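Local coordinates for protein probable ss-1,3-N-acetylglucosaminyltransferase (Staphylococcus aureus subsp. aureus N315, PDB 6H21) that is probably a family 2 glycosyltransferase, with a GT-A fold joined to a helical linker domain in a three-chain assembly, at residues I55-H60 with R94-K99; K189-T192 with A197-Q200; L278-Q283 with Q321-K326; L327-I330 with L336-M339. One frame throughout, in Å; residues are numbered along the deposited sequence.

Interaction 1: I55-H60 with R94-K99; sequences IIIDDH and RNTGLK. With UD1 (uridine-diphosphate-N-acetylglucosamine), chain X.
In the GT-A nucleotide-binding core, Ile55 and Ile57 of strand 52-58 pack onto Thr96 and Gly97 of helix 91-100, a buried sheet-helix seam in which the axes of 55-58 and 94-99 approach to 8.3 Å and run roughly antiparallel. Ile57 does most of the work. Its CG1 lies beside the backbone N (chi1 -46°) and reaches down to Gly97 N at 4.0 Å, where the glycine has no side chain to hold the strand off. The CG2 branch lies 4.0 Å from Thr96 CB, the two side chains crossing at a slant, while Thr96 OG1 turns back to bond Val92 O in its own helix. Ile55 adds the tip of its chain, CD1 being 3.9 Å from Gly97 O. In this parallel Rossmann-like arrangement the loop after the C-terminal end of the strand reaches the ligand, and there Asp59 OD2 takes the N-H of UD1 N3 at 2.8 Å in an almost straight bond of 172°; Ser87 OG shares that oxygen. From the helix, the extended Arg94 chain carries its guanidinium to the sugar. NH2 donates to UD1 O4' at 2.9 Å, the oxygen sitting at the guanidinium edge in its plane, with a bent N-H...O angle of 147°. A salt bridge to Asp110 also holds NH2, Asp110 belonging to a sequence consistent with the DxD motif of GT-A enzymes.

Interaction 2: K189-T192 with A197-Q200; sequences KFKT and AEDQ. With UD1 (uridine-diphosphate-N-acetylglucosamine), chain X.
Glu198 and Asp199 open helix 198-207 beside the UD1 pocket and press against the preceding loop at Lys191 and Phe190, with Ala197 as the N-cap residue. The tight part is at Glu198. Its chain bends at chi2 (-75°) and lays the carboxylate along the Lys191 backbone, with OE2 only 2.9 Å from Lys191 O. Both are acceptors, so this is a close approach and not a bond; each finds a donor elsewhere, OE2 at Ser194 N and the carbonyl at Ser91 OG. OE1 fares worse: it rests 3.4 Å from Lys191 CB, buried and without a polar partner in the model. A water bridges the two backbones, accepting from Lys191 N (2.9 Å) and donating to Glu198 O (2.7 Å). The other side is looser. Thr192 is exposed, its CB directed away from the helix, and the bent Lys191 chain leads off to a long, weak ion pair with Glu205. Toward the pocket, the Phe190 ring, stacked on Phe202 and edge-to-face with Phe108, meets the Asp199 carboxylate obliquely, the planes 69° apart and CE1 lying 3.8 Å from OD1. The other oxygen, Asp199 OD2, accepts the hydroxyl hydrogen of UD1 O6' at 2.6 Å.

Interaction 3: L278-Q283 with Q321-K326; sequences LLRHGQ and QIFNLK
Leu279, near the end of helix 264-281, faces Phe323, the N-cap residue of helix 324-332, with their CA atoms 7.7 Å apart. The Phe323 ring is sandwiched. Over the centre of one face sits Leu279 CB in a CH-pi contact, 4.1 Å from the ring centroid and 8° off the normal, and against the opposite face, nearer the rim, lies Ile322 CG1. Leu279 runs past the ring in the reverse direction, which brings CD1 to 3.7 Å from Phe323 CB. Arg280 crosses the far end of the ring at about a right angle: CG is 3.8 Å from Phe323 CZ, NE lies at the ring edge in its plane, and the guanidinium is tilted 68° from the ring before NH1 bonds Tyr170 OH. The Lys326 chain, CG anti to the backbone N (chi1 -176°) and extended to its end, runs alongside Leu279, with CD 4.4 Å from Leu279 CD2. Its NZ donates to a water at 2.6 Å that in turn donates to Leu279 O at 2.7 Å, while Asp342 and Lys285 O also hold the ammonium. Within the helical TarS linker domain, Leu278 turns the first segment onto helix 242-256, Leu325 and Lys326 lean on helix 335-344, and Asn324 bonds Asn289 and Lys343 of the second subunit.

Interaction 4: L327-I330 with L336-M339; sequences LEAI and LAVM
Ala329 and Ala337 meet methyl to methyl, with no ring, amide or other flat side chain at the interface, so the contact has neither stacked faces nor ring edges. Their CB atoms are 3.5 Å apart and their CA atoms 5.4 Å, which small side chains on both helices make possible. Val338 packs alongside. Its CG1 stands anti to the backbone N (chi1 -179°), leaving CG2 as the branch turned to the other helix, 3.7 Å from Ala329 CB. The same methyl touches Ile330 CG1 at 4.1 Å, the two chains lying askew. Farther out, Ile330 rests on Phe304 and Ile308 of helix 294-308. Leu336 of the second subunit packs on both alanines, and a bound manganese lies about 6 Å from the Ala337 side chain. Helices 324-332 and 335-344, joined by a very short turn, thus form an alanine-packed alpha-alpha hairpin of the linker domain at the subunit interface.

The four contacts form two pairs. Interactions 1 and 2, with centres 14 Å apart, share UD1 and are tied directly: Arg94 NH1 lies 2.8 Å from Asp199 OD2 in a salt bridge, and Asn95 OD1 is 2.8 Å from Phe190 N, a probable hydrogen bond. The base and the sugar of the ligand are thus met from linked elements. Interactions 3 and 4, with centres 10 Å apart, share helix 324-332 and touch where Leu279 CD2 comes 3.9 Å from Ile330 CD1; both also reach the second subunit. Between the pairs, interactions 2 and 3 approach to about 6 Å between nearest atoms, whereas the centres of interactions 1 and 4 are 42 Å apart.

Interaction 1: I55-H60 with R94-K99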
loop_
_atom_site.group_PDB
_atom_site.type_symbol
_atom_site.label_atom_id
_atom_site.label_comp_id
_atom_site.label_asym_id
_atom_site.label_seq_id
_atom_site.Cartn_x
_atom_site.Cartn_y
_atom_site.Cartn_z
ATOM N N ILE C 55 31.158 -44.103 -4.486
ATOM C CA ILE C 55 29.959 -44.873 -4.796
ATOM C C ILE C 55 29.222 -44.127 -5.905
ATOM O O ILE C 55 28.735 -43.037 -5.675
ATOM C CB ILE C 55 29.056 -45.069 -3.555
ATOM C CG1 ILE C 55 29.818 -45.662 -2.366
ATOM C CG2 ILE C 55 27.832 -45.902 -3.911
ATOM C CD1 ILE C 55 29.045 -45.662 -1.060
ATOM N N ILE C 56 29.153 -44.728 -7.093
ATOM C CA ILE C 56 28.398 -44.158 -8.211
ATOM C C ILE C 56 27.038 -44.865 -8.301
ATOM O O ILE C 56 26.957 -46.089 -8.441
ATOM C CB ILE C 56 29.173 -44.262 -9.538
ATOM C CG1 ILE C 56 30.622 -43.785 -9.393
ATOM C CG2 ILE C 56 28.429 -43.513 -10.636
ATOM C CD1 ILE C 56 31.477 -43.995 -10.627
ATOM N N ILE C 57 25.963 -44.075 -8.246
ATOM C CA ILE C 57 24.627 -44.599 -8.430
ATOM C C ILE C 57 24.049 -44.016 -9.717
ATOM O O ILE C 57 23.729 -42.853 -9.750
ATOM C CB ILE C 57 23.725 -44.264 -7.235
ATOM C CG1 ILE C 57 24.419 -44.533 -5.901
ATOM C CG2 ILE C 57 22.403 -45.012 -7.378
ATOM C CD1 ILE C 57 24.656 -45.994 -5.631
ATOM N N ASP C 58 23.888 -44.845 -10.749
ATOM C CA ASP C 58 23.375 -44.357 -12.022
ATOM C C ASP C 58 21.843 -44.465 -12.063
ATOM O O ASP C 58 21.275 -45.550 -11.903
ATOM C CB ASP C 58 23.988 -45.085 -13.209
ATOM C CG ASP C 58 23.486 -44.510 -14.516
ATOM O OD1 ASP C 58 23.891 -43.374 -14.852
ATOM O OD2 ASP C 58 22.638 -45.164 -15.138
ATOM N N ASP C 59 21.188 -43.327 -12.319
ATOM C CA ASP C 59 19.718 -43.226 -12.242
ATOM C C ASP C 59 19.109 -43.668 -13.582
ATOM O O ASP C 59 18.349 -42.929 -14.205
ATOM C CB ASP C 59 19.284 -41.822 -11.815
ATOM C CG ASP C 59 17.880 -41.731 -11.229
ATOM O OD1 ASP C 59 17.256 -42.792 -10.991
ATOM O OD2 ASP C 59 17.423 -40.600 -11.003
ATOM N N HIS C 60 19.438 -44.902 -13.977
ATOM C CA HIS C 60 19.013 -45.552 -15.223
ATOM C C HIS C 60 19.182 -44.604 -16.421
ATOM O O HIS C 60 18.202 -44.211 -17.062
ATOM C CB HIS C 60 17.582 -46.108 -15.095
ATOM C CG HIS C 60 17.339 -47.259 -16.020
ATOM N ND1 HIS C 60 16.542 -47.160 -17.136
ATOM C CD2 HIS C 60 17.818 -48.520 -16.014
ATOM C CE1 HIS C 60 16.521 -48.317 -17.770
ATOM N NE2 HIS C 60 17.314 -49.168 -17.110
ATOM N N ARG C 94 20.851 -40.843 -4.245
ATOM C CA ARG C 94 21.600 -40.450 -3.057
ATOM C C ARG C 94 21.196 -41.327 -1.864
ATOM O O ARG C 94 22.073 -41.744 -1.084
ATOM C CB ARG C 94 21.423 -38.958 -2.750
ATOM C CG ARG C 94 22.238 -38.030 -3.638
ATOM C CD ARG C 94 21.889 -36.585 -3.343
ATOM N NE ARG C 94 22.552 -35.575 -4.157
ATOM C CZ ARG C 94 22.137 -34.311 -4.243
ATOM N NH1 ARG C 94 21.023 -33.962 -3.623
ATOM N NH2 ARG C 94 22.824 -33.411 -4.939
ATOM N N ASN C 95 19.892 -41.622 -1.731
ATOM C CA ASN C 95 19.408 -42.530 -0.677
ATOM C C ASN C 95 20.057 -43.909 -0.853
ATOM O O ASN C 95 20.482 -44.521 0.131
ATOM C CB ASN C 95 17.884 -42.686 -0.661
ATOM C CG ASN C 95 17.143 -41.497 -0.087
ATOM O OD1 ASN C 95 17.724 -40.657 0.597
ATOM N ND2 ASN C 95 15.849 -41.424 -0.360
ATOM N N THR C 96 20.107 -44.403 -2.096
ATOM C CA THR C 96 20.709 -45.713 -2.395
ATOM C C THR C 96 22.176 -45.763 -1.927
ATOM O O THR C 96 22.608 -46.761 -1.355
ATOM C CB THR C 96 20.643 -46.047 -3.889
ATOM O OG1 THR C 96 19.316 -45.834 -4.368
ATOM C CG2 THR C 96 21.074 -47.466 -4.171
ATOM N N GLY C 97 22.920 -44.684 -2.200
ATOM C CA GLY C 97 24.303 -44.479 -1.771
ATOM C C GLY C 97 24.477 -44.500 -0.260
ATOM O O GLY C 97 25.414 -45.112 0.238
ATOM N N LEU C 98 23.593 -43.822 0.479
ATOM C CA LEU C 98 23.656 -43.800 1.964
ATOM C C LEU C 98 23.606 -45.226 2.542
ATOM O O LEU C 98 24.400 -45.572 3.438
ATOM C CB LEU C 98 22.512 -42.934 2.501
ATOM C CG LEU C 98 22.703 -41.436 2.277
ATOM C CD1 LEU C 98 21.438 -40.650 2.604
ATOM C CD2 LEU C 98 23.891 -40.927 3.091
ATOM N N LYS C 99 22.694 -46.054 2.019
ATOM C CA LYS C 99 22.498 -47.438 2.492
ATOM C C LYS C 99 23.745 -48.288 2.194
ATOM O O LYS C 99 24.060 -49.219 2.933
ATOM C CB LYS C 99 21.230 -48.023 1.860
HETATM C "C1'" UD1 X . 21.201 -28.144 -8.591
HETATM C "C2'" UD1 X . 21.718 -27.413 -7.349
HETATM C "C3'" UD1 X . 22.635 -28.335 -6.548
HETATM C "C4'" UD1 X . 21.901 -29.636 -6.230
HETATM C "C5'" UD1 X . 21.265 -30.256 -7.478
HETATM C "C6'" UD1 X . 20.422 -31.491 -7.144
HETATM C "C7'" UD1 X . 21.966 -24.965 -7.546
HETATM C "C8'" UD1 X . 22.873 -23.849 -7.989
HETATM N "N2'" UD1 X . 22.434 -26.202 -7.731
HETATM O "O1'" UD1 X . 22.338 -28.505 -9.383
HETATM O "O3'" UD1 X . 23.054 -27.683 -5.339
HETATM O "O4'" UD1 X . 22.833 -30.560 -5.667
HETATM O "O5'" UD1 X . 20.459 -29.299 -8.195
HETATM O "O6'" UD1 X . 19.453 -31.227 -6.134
HETATM O "O7'" UD1 X . 20.876 -24.749 -7.042
HETATM N N1 UD1 X . 20.513 -36.647 -11.409
HETATM C C2 UD1 X . 19.909 -37.875 -11.082
HETATM N N3 UD1 X . 18.798 -38.280 -11.686
HETATM C C4 UD1 X . 18.225 -37.539 -12.627
HETATM C C5 UD1 X . 18.790 -36.314 -12.984
HETATM C C6 UD1 X . 19.951 -35.866 -12.350
HETATM O O2 UD1 X . 20.392 -38.610 -10.212
HETATM O O4 UD1 X . 17.189 -37.984 -13.169
HETATM C C1B UD1 X . 21.726 -36.279 -10.677
HETATM C C2B UD1 X . 22.831 -35.708 -11.548
HETATM O "O2'" UD1 X . 23.535 -36.744 -12.224
HETATM C C3B UD1 X . 23.669 -34.966 -10.519
HETATM C C4B UD1 X . 22.648 -34.517 -9.475
HETATM O O4B UD1 X . 21.449 -35.276 -9.700
HETATM O O3B UD1 X . 24.627 -35.845 -9.915
HETATM C C5B UD1 X . 22.306 -33.042 -9.584
HETATM O O5B UD1 X . 22.083 -32.728 -10.952
HETATM P PA UD1 X . 22.740 -31.446 -11.647
HETATM O O1A UD1 X . 22.287 -31.488 -13.071
HETATM O O2A UD1 X . 24.213 -31.277 -11.286
HETATM O O3A UD1 X . 21.916 -30.310 -10.911
HETATM P PB UD1 X . 22.297 -28.761 -10.953
HETATM O O1B UD1 X . 21.143 -28.028 -11.564
HETATM O O2B UD1 X . 23.692 -28.514 -11.509
#

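Interaction 2: K189-T192 with A197-Q200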
loop_
_atom_site.group_PDB
_atom_site.type_symbol
_atom_site.label_atom_id
_atom_site.label_comp_id
_atom_site.label_asym_id
_atom_site.label_seq_id
_atom_site.Cartn_x
_atom_site.Cartn_y
_atom_site.Cartn_z
ATOM N N LYS C 189 16.662 -39.303 5.312
ATOM C CA LYS C 189 16.635 -39.658 3.919
ATOM C C LYS C 189 16.210 -38.428 3.130
ATOM O O LYS C 189 15.541 -37.540 3.671
ATOM C CB LYS C 189 15.652 -40.801 3.651
ATOM C CG LYS C 189 15.854 -42.052 4.498
ATOM N N PHE C 190 16.589 -38.413 1.851
ATOM C CA PHE C 190 16.090 -37.447 0.891
ATOM C C PHE C 190 14.632 -37.767 0.572
ATOM O O PHE C 190 14.316 -38.894 0.236
ATOM C CB PHE C 190 16.930 -37.479 -0.389
ATOM C CG PHE C 190 18.292 -36.852 -0.231
ATOM C CD1 PHE C 190 18.470 -35.492 -0.435
ATOM C CD2 PHE C 190 19.388 -37.613 0.139
ATOM C CE1 PHE C 190 19.716 -34.914 -0.266
ATOM C CE2 PHE C 190 20.637 -37.035 0.294
ATOM C CZ PHE C 190 20.798 -35.689 0.097
ATOM N N LYS C 191 13.774 -36.749 0.646
ATOM C CA LYS C 191 12.374 -36.895 0.310
ATOM C C LYS C 191 12.236 -36.858 -1.215
ATOM O O LYS C 191 13.042 -36.231 -1.910
ATOM C CB LYS C 191 11.540 -35.805 0.989
ATOM C CG LYS C 191 11.586 -35.812 2.514
ATOM C CD LYS C 191 11.344 -37.181 3.147
ATOM C CE LYS C 191 11.692 -37.239 4.622
ATOM N NZ LYS C 191 11.017 -36.166 5.391
ATOM N N THR C 192 11.185 -37.521 -1.709
ATOM C CA THR C 192 11.055 -37.887 -3.116
ATOM C C THR C 192 9.805 -37.289 -3.779
ATOM O O THR C 192 9.523 -37.643 -4.925
ATOM C CB THR C 192 10.983 -39.410 -3.243
ATOM O OG1 THR C 192 9.957 -39.868 -2.358
ATOM C CG2 THR C 192 12.298 -40.077 -2.909
ATOM N N ALA C 197 13.819 -27.950 -3.411
ATOM C CA ALA C 197 14.052 -27.725 -1.962
ATOM C C ALA C 197 14.296 -29.021 -1.156
ATOM O O ALA C 197 14.506 -28.941 0.065
ATOM C CB ALA C 197 12.913 -26.926 -1.376
ATOM N N GLU C 198 14.339 -30.195 -1.802
ATOM C CA GLU C 198 14.590 -31.474 -1.075
ATOM C C GLU C 198 15.969 -31.461 -0.407
ATOM O O GLU C 198 16.158 -32.034 0.665
ATOM C CB GLU C 198 14.547 -32.695 -1.991
ATOM C CG GLU C 198 13.274 -32.821 -2.792
ATOM C CD GLU C 198 12.068 -33.282 -1.996
ATOM O OE1 GLU C 198 11.972 -32.920 -0.803
ATOM O OE2 GLU C 198 11.232 -34.029 -2.566
ATOM N N ASP C 199 16.935 -30.849 -1.091
ATOM C CA ASP C 199 18.306 -30.762 -0.618
ATOM C C ASP C 199 18.365 -29.843 0.614
ATOM O O ASP C 199 19.014 -30.164 1.606
ATOM C CB ASP C 199 19.244 -30.325 -1.751
ATOM C CG ASP C 199 19.417 -31.377 -2.840
ATOM O OD1 ASP C 199 18.657 -32.363 -2.832
ATOM O OD2 ASP C 199 20.334 -31.217 -3.684
ATOM N N GLN C 200 17.649 -28.716 0.561
ATOM C CA GLN C 200 17.516 -27.830 1.737
ATOM C C GLN C 200 16.955 -28.604 2.940
ATOM O O GLN C 200 17.433 -28.458 4.058
ATOM C CB GLN C 200 16.552 -26.678 1.449
ATOM C CG GLN C 200 17.070 -25.626 0.492
ATOM C CD GLN C 200 16.099 -24.465 0.409
ATOM O OE1 GLN C 200 15.843 -23.767 1.391
ATOM N NE2 GLN C 200 15.530 -24.257 -0.773
HETATM C "C1'" UD1 X . 21.201 -28.144 -8.591
HETATM C "C2'" UD1 X . 21.718 -27.413 -7.349
HETATM C "C3'" UD1 X . 22.635 -28.335 -6.548
HETATM C "C4'" UD1 X . 21.901 -29.636 -6.230
HETATM C "C5'" UD1 X . 21.265 -30.256 -7.478
HETATM C "C6'" UD1 X . 20.422 -31.491 -7.144
HETATM C "C7'" UD1 X . 21.966 -24.965 -7.546
HETATM C "C8'" UD1 X . 22.873 -23.849 -7.989
HETATM N "N2'" UD1 X . 22.434 -26.202 -7.731
HETATM O "O1'" UD1 X . 22.338 -28.505 -9.383
HETATM O "O3'" UD1 X . 23.054 -27.683 -5.339
HETATM O "O4'" UD1 X . 22.833 -30.560 -5.667
HETATM O "O5'" UD1 X . 20.459 -29.299 -8.195
HETATM O "O6'" UD1 X . 19.453 -31.227 -6.134
HETATM O "O7'" UD1 X . 20.876 -24.749 -7.042
HETATM N N1 UD1 X . 20.513 -36.647 -11.409
HETATM C C2 UD1 X . 19.909 -37.875 -11.082
HETATM N N3 UD1 X . 18.798 -38.280 -11.686
HETATM C C4 UD1 X . 18.225 -37.539 -12.627
HETATM C C5 UD1 X . 18.790 -36.314 -12.984
HETATM C C6 UD1 X . 19.951 -35.866 -12.350
HETATM O O2 UD1 X . 20.392 -38.610 -10.212
HETATM O O4 UD1 X . 17.189 -37.984 -13.169
HETATM C C1B UD1 X . 21.726 -36.279 -10.677
HETATM C C2B UD1 X . 22.831 -35.708 -11.548
HETATM O "O2'" UD1 X . 23.535 -36.744 -12.224
HETATM C C3B UD1 X . 23.669 -34.966 -10.519
HETATM C C4B UD1 X . 22.648 -34.517 -9.475
HETATM O O4B UD1 X . 21.449 -35.276 -9.700
HETATM O O3B UD1 X . 24.627 -35.845 -9.915
HETATM C C5B UD1 X . 22.306 -33.042 -9.584
HETATM O O5B UD1 X . 22.083 -32.728 -10.952
HETATM P PA UD1 X . 22.740 -31.446 -11.647
HETATM O O1A UD1 X . 22.287 -31.488 -13.071
HETATM O O2A UD1 X . 24.213 -31.277 -11.286
HETATM O O3A UD1 X . 21.916 -30.310 -10.911
HETATM P PB UD1 X . 22.297 -28.761 -10.953
HETATM O O1B UD1 X . 21.143 -28.028 -11.564
HETATM O O2B UD1 X . 23.692 -28.514 -11.509
HETATM O O HOH W 1 14.834 -34.195 1.512
#

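Interaction 3: L278-Q283 with Q321-K326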
loop_
_atom_site.group_PDB
_atom_site.type_symbol
_atom_site.label_atom_id
_atom_site.label_comp_id
_atom_site.label_asym_id
_atom_site.label_seq_id
_atom_site.Cartn_x
_atom_site.Cartn_y
_atom_site.Cartn_z
ATOM N N LEU C 278 13.913 -17.340 2.880
ATOM C CA LEU C 278 12.908 -17.721 1.890
ATOM C C LEU C 278 12.435 -16.497 1.082
ATOM O O LEU C 278 12.300 -16.528 -0.154
ATOM C CB LEU C 278 11.746 -18.394 2.625
ATOM C CG LEU C 278 10.595 -18.874 1.757
ATOM C CD1 LEU C 278 11.060 -19.954 0.809
ATOM C CD2 LEU C 278 9.449 -19.386 2.608
ATOM N N LEU C 279 12.161 -15.407 1.787
ATOM C CA LEU C 279 11.739 -14.156 1.153
ATOM C C LEU C 279 12.860 -13.566 0.287
ATOM O O LEU C 279 12.561 -12.938 -0.718
ATOM C CB LEU C 279 11.301 -13.177 2.244
ATOM C CG LEU C 279 9.970 -13.531 2.904
ATOM C CD1 LEU C 279 9.678 -12.604 4.067
ATOM C CD2 LEU C 279 8.833 -13.487 1.888
ATOM N N ARG C 280 14.125 -13.812 0.649
ATOM C CA ARG C 280 15.298 -13.261 -0.064
ATOM C C ARG C 280 15.677 -14.084 -1.305
ATOM O O ARG C 280 16.128 -13.506 -2.300
ATOM C CB ARG C 280 16.509 -13.170 0.864
ATOM C CG ARG C 280 16.569 -11.876 1.658
ATOM C CD ARG C 280 17.837 -11.737 2.478
ATOM N NE ARG C 280 17.715 -10.542 3.296
ATOM C CZ ARG C 280 18.271 -10.366 4.492
ATOM N NH1 ARG C 280 18.894 -11.372 5.093
ATOM N NH2 ARG C 280 18.204 -9.177 5.068
ATOM N N HIS C 281 15.500 -15.411 -1.256
ATOM C CA HIS C 281 16.043 -16.289 -2.311
ATOM C C HIS C 281 15.061 -17.386 -2.732
ATOM O O HIS C 281 15.438 -18.232 -3.523
ATOM C CB HIS C 281 17.369 -16.905 -1.849
ATOM C CG HIS C 281 18.448 -15.896 -1.661
ATOM N ND1 HIS C 281 18.899 -15.094 -2.699
ATOM C CD2 HIS C 281 19.138 -15.513 -0.569
ATOM C CE1 HIS C 281 19.822 -14.266 -2.252
ATOM N NE2 HIS C 281 19.998 -14.514 -0.953
ATOM N N GLY C 282 13.831 -17.385 -2.205
ATOM C CA GLY C 282 12.849 -18.404 -2.540
ATOM C C GLY C 282 12.514 -18.466 -4.028
ATOM O O GLY C 282 12.732 -17.515 -4.803
ATOM N N GLN C 283 11.959 -19.611 -4.436
ATOM C CA GLN C 283 11.379 -19.777 -5.788
ATOM C C GLN C 283 10.297 -18.711 -6.041
ATOM O O GLN C 283 9.443 -18.501 -5.201
ATOM C CB GLN C 283 10.705 -21.143 -5.925
ATOM C CG GLN C 283 11.436 -22.159 -6.789
ATOM C CD GLN C 283 10.424 -23.026 -7.515
ATOM O OE1 GLN C 283 10.033 -22.757 -8.657
ATOM N NE2 GLN C 283 9.940 -24.047 -6.830
ATOM N N GLN C 321 13.218 -6.595 9.117
ATOM C CA GLN C 321 11.982 -5.820 9.264
ATOM C C GLN C 321 11.538 -5.199 7.930
ATOM O O GLN C 321 10.368 -4.961 7.778
ATOM C CB GLN C 321 12.063 -4.786 10.395
ATOM C CG GLN C 321 11.639 -5.341 11.760
ATOM C CD GLN C 321 10.434 -6.268 11.764
ATOM O OE1 GLN C 321 9.284 -5.826 11.721
ATOM N NE2 GLN C 321 10.670 -7.576 11.824
ATOM N N ILE C 322 12.432 -4.991 6.964
ATOM C CA ILE C 322 11.978 -4.538 5.647
ATOM C C ILE C 322 10.904 -5.490 5.091
ATOM O O ILE C 322 10.144 -5.088 4.230
ATOM C CB ILE C 322 13.120 -4.381 4.624
ATOM C CG1 ILE C 322 13.944 -5.658 4.476
ATOM C CG2 ILE C 322 13.987 -3.183 4.944
ATOM C CD1 ILE C 322 14.858 -5.654 3.268
ATOM N N PHE C 323 10.870 -6.758 5.526
ATOM C CA PHE C 323 9.944 -7.720 4.939
ATOM C C PHE C 323 8.617 -7.786 5.704
ATOM O O PHE C 323 7.791 -8.685 5.398
ATOM C CB PHE C 323 10.578 -9.114 4.857
ATOM C CG PHE C 323 11.689 -9.233 3.847
ATOM C CD1 PHE C 323 11.446 -9.023 2.501
ATOM C CD2 PHE C 323 12.969 -9.585 4.237
ATOM C CE1 PHE C 323 12.470 -9.104 1.572
ATOM C CE2 PHE C 323 13.988 -9.675 3.306
ATOM C CZ PHE C 323 13.739 -9.414 1.978
ATOM N N ASN C 324 8.415 -6.904 6.694
ATOM C CA ASN C 324 7.258 -7.020 7.613
ATOM C C ASN C 324 5.941 -7.059 6.820
ATOM O O ASN C 324 5.092 -7.862 7.109
ATOM C CB ASN C 324 7.210 -5.924 8.697
ATOM C CG ASN C 324 6.803 -4.513 8.261
ATOM O OD1 ASN C 324 7.259 -3.979 7.245
ATOM N ND2 ASN C 324 5.996 -3.840 9.074
ATOM N N LEU C 325 5.770 -6.134 5.875
ATOM C CA LEU C 325 4.533 -5.985 5.082
ATOM C C LEU C 325 4.345 -7.182 4.148
ATOM O O LEU C 325 3.246 -7.746 4.072
ATOM C CB LEU C 325 4.610 -4.687 4.268
ATOM C CG LEU C 325 3.456 -4.453 3.290
ATOM C CD1 LEU C 325 2.120 -4.451 4.005
ATOM C CD2 LEU C 325 3.657 -3.153 2.532
ATOM N N LYS C 326 5.413 -7.578 3.457
ATOM C CA LYS C 326 5.329 -8.700 2.482
ATOM C C LYS C 326 4.881 -9.976 3.206
ATOM O O LYS C 326 3.952 -10.652 2.775
ATOM C CB LYS C 326 6.640 -8.875 1.710
ATOM C CG LYS C 326 6.582 -9.939 0.623
ATOM C CD LYS C 326 7.740 -9.902 -0.326
ATOM C CE LYS C 326 7.571 -10.899 -1.459
ATOM N NZ LYS C 326 8.551 -10.679 -2.544
HETATM O O HOH W 2 10.743 -11.022 -1.194
#

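Interaction 4: L327-I330 with L336-M339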
loop_
_atom_site.group_PDB
_atom_site.type_symbol
_atom_site.label_atom_id
_atom_site.label_comp_id
_atom_site.label_asym_id
_atom_site.label_seq_id
_atom_site.Cartn_x
_atom_site.Cartn_y
_atom_site.Cartn_z
ATOM N N LEU C 327 5.474 -10.227 4.372
ATOM C CA LEU C 327 5.181 -11.395 5.150
ATOM C C LEU C 327 3.730 -11.352 5.638
ATOM O O LEU C 327 3.043 -12.349 5.563
ATOM C CB LEU C 327 6.167 -11.517 6.322
ATOM C CG LEU C 327 5.900 -12.677 7.279
ATOM C CD1 LEU C 327 5.923 -13.994 6.527
ATOM C CD2 LEU C 327 6.935 -12.702 8.394
ATOM N N GLU C 328 3.270 -10.205 6.141
ATOM C CA GLU C 328 1.882 -10.109 6.584
ATOM C C GLU C 328 0.927 -10.308 5.393
ATOM O O GLU C 328 -0.096 -10.908 5.540
ATOM C CB GLU C 328 1.619 -8.794 7.329
ATOM C CG GLU C 328 0.285 -8.813 8.074
ATOM C CD GLU C 328 0.106 -9.987 9.024
ATOM O OE1 GLU C 328 1.019 -10.205 9.843
ATOM O OE2 GLU C 328 -0.915 -10.705 8.936
ATOM N N ALA C 329 1.269 -9.764 4.229
ATOM C CA ALA C 329 0.428 -9.881 3.064
ATOM C C ALA C 329 0.294 -11.358 2.655
ATOM O O ALA C 329 -0.788 -11.787 2.291
ATOM C CB ALA C 329 0.964 -9.034 1.947
ATOM N N ILE C 330 1.398 -12.107 2.725
ATOM C CA ILE C 330 1.368 -13.567 2.455
ATOM C C ILE C 330 0.474 -14.263 3.483
ATOM O O ILE C 330 -0.392 -15.086 3.110
ATOM C CB ILE C 330 2.788 -14.147 2.383
ATOM C CG1 ILE C 330 3.520 -13.566 1.174
ATOM C CG2 ILE C 330 2.753 -15.684 2.353
ATOM C CD1 ILE C 330 5.010 -13.680 1.233
ATOM N N LEU C 336 -3.048 -8.314 -3.807
ATOM C CA LEU C 336 -2.862 -6.833 -4.008
ATOM C C LEU C 336 -1.793 -6.305 -3.044
ATOM O O LEU C 336 -0.945 -5.486 -3.411
ATOM C CB LEU C 336 -4.192 -6.097 -3.800
ATOM C CG LEU C 336 -5.207 -6.174 -4.945
ATOM C CD1 LEU C 336 -6.492 -5.442 -4.596
ATOM C CD2 LEU C 336 -4.643 -5.597 -6.218
ATOM N N ALA C 337 -1.870 -6.772 -1.803
ATOM C CA ALA C 337 -0.941 -6.376 -0.748
ATOM C C ALA C 337 0.467 -6.904 -1.045
ATOM O O ALA C 337 1.422 -6.201 -0.807
ATOM C CB ALA C 337 -1.441 -6.834 0.591
ATOM N N VAL C 338 0.606 -8.106 -1.621
ATOM C CA VAL C 338 1.957 -8.597 -1.978
ATOM C C VAL C 338 2.538 -7.737 -3.112
ATOM O O VAL C 338 3.706 -7.319 -3.058
ATOM C CB VAL C 338 1.978 -10.103 -2.307
ATOM C CG1 VAL C 338 3.385 -10.572 -2.651
ATOM C CG2 VAL C 338 1.401 -10.931 -1.166
ATOM N N MET C 339 1.718 -7.472 -4.134
ATOM C CA MET C 339 2.083 -6.609 -5.231
ATOM C C MET C 339 2.583 -5.258 -4.682
ATOM O O MET C 339 3.636 -4.779 -5.087
ATOM C CB MET C 339 0.893 -6.373 -6.162
ATOM C CG MET C 339 0.527 -7.579 -6.998
ATOM S SD MET C 339 -0.957 -7.280 -7.955
ATOM C CE MET C 339 -0.342 -6.249 -9.280
#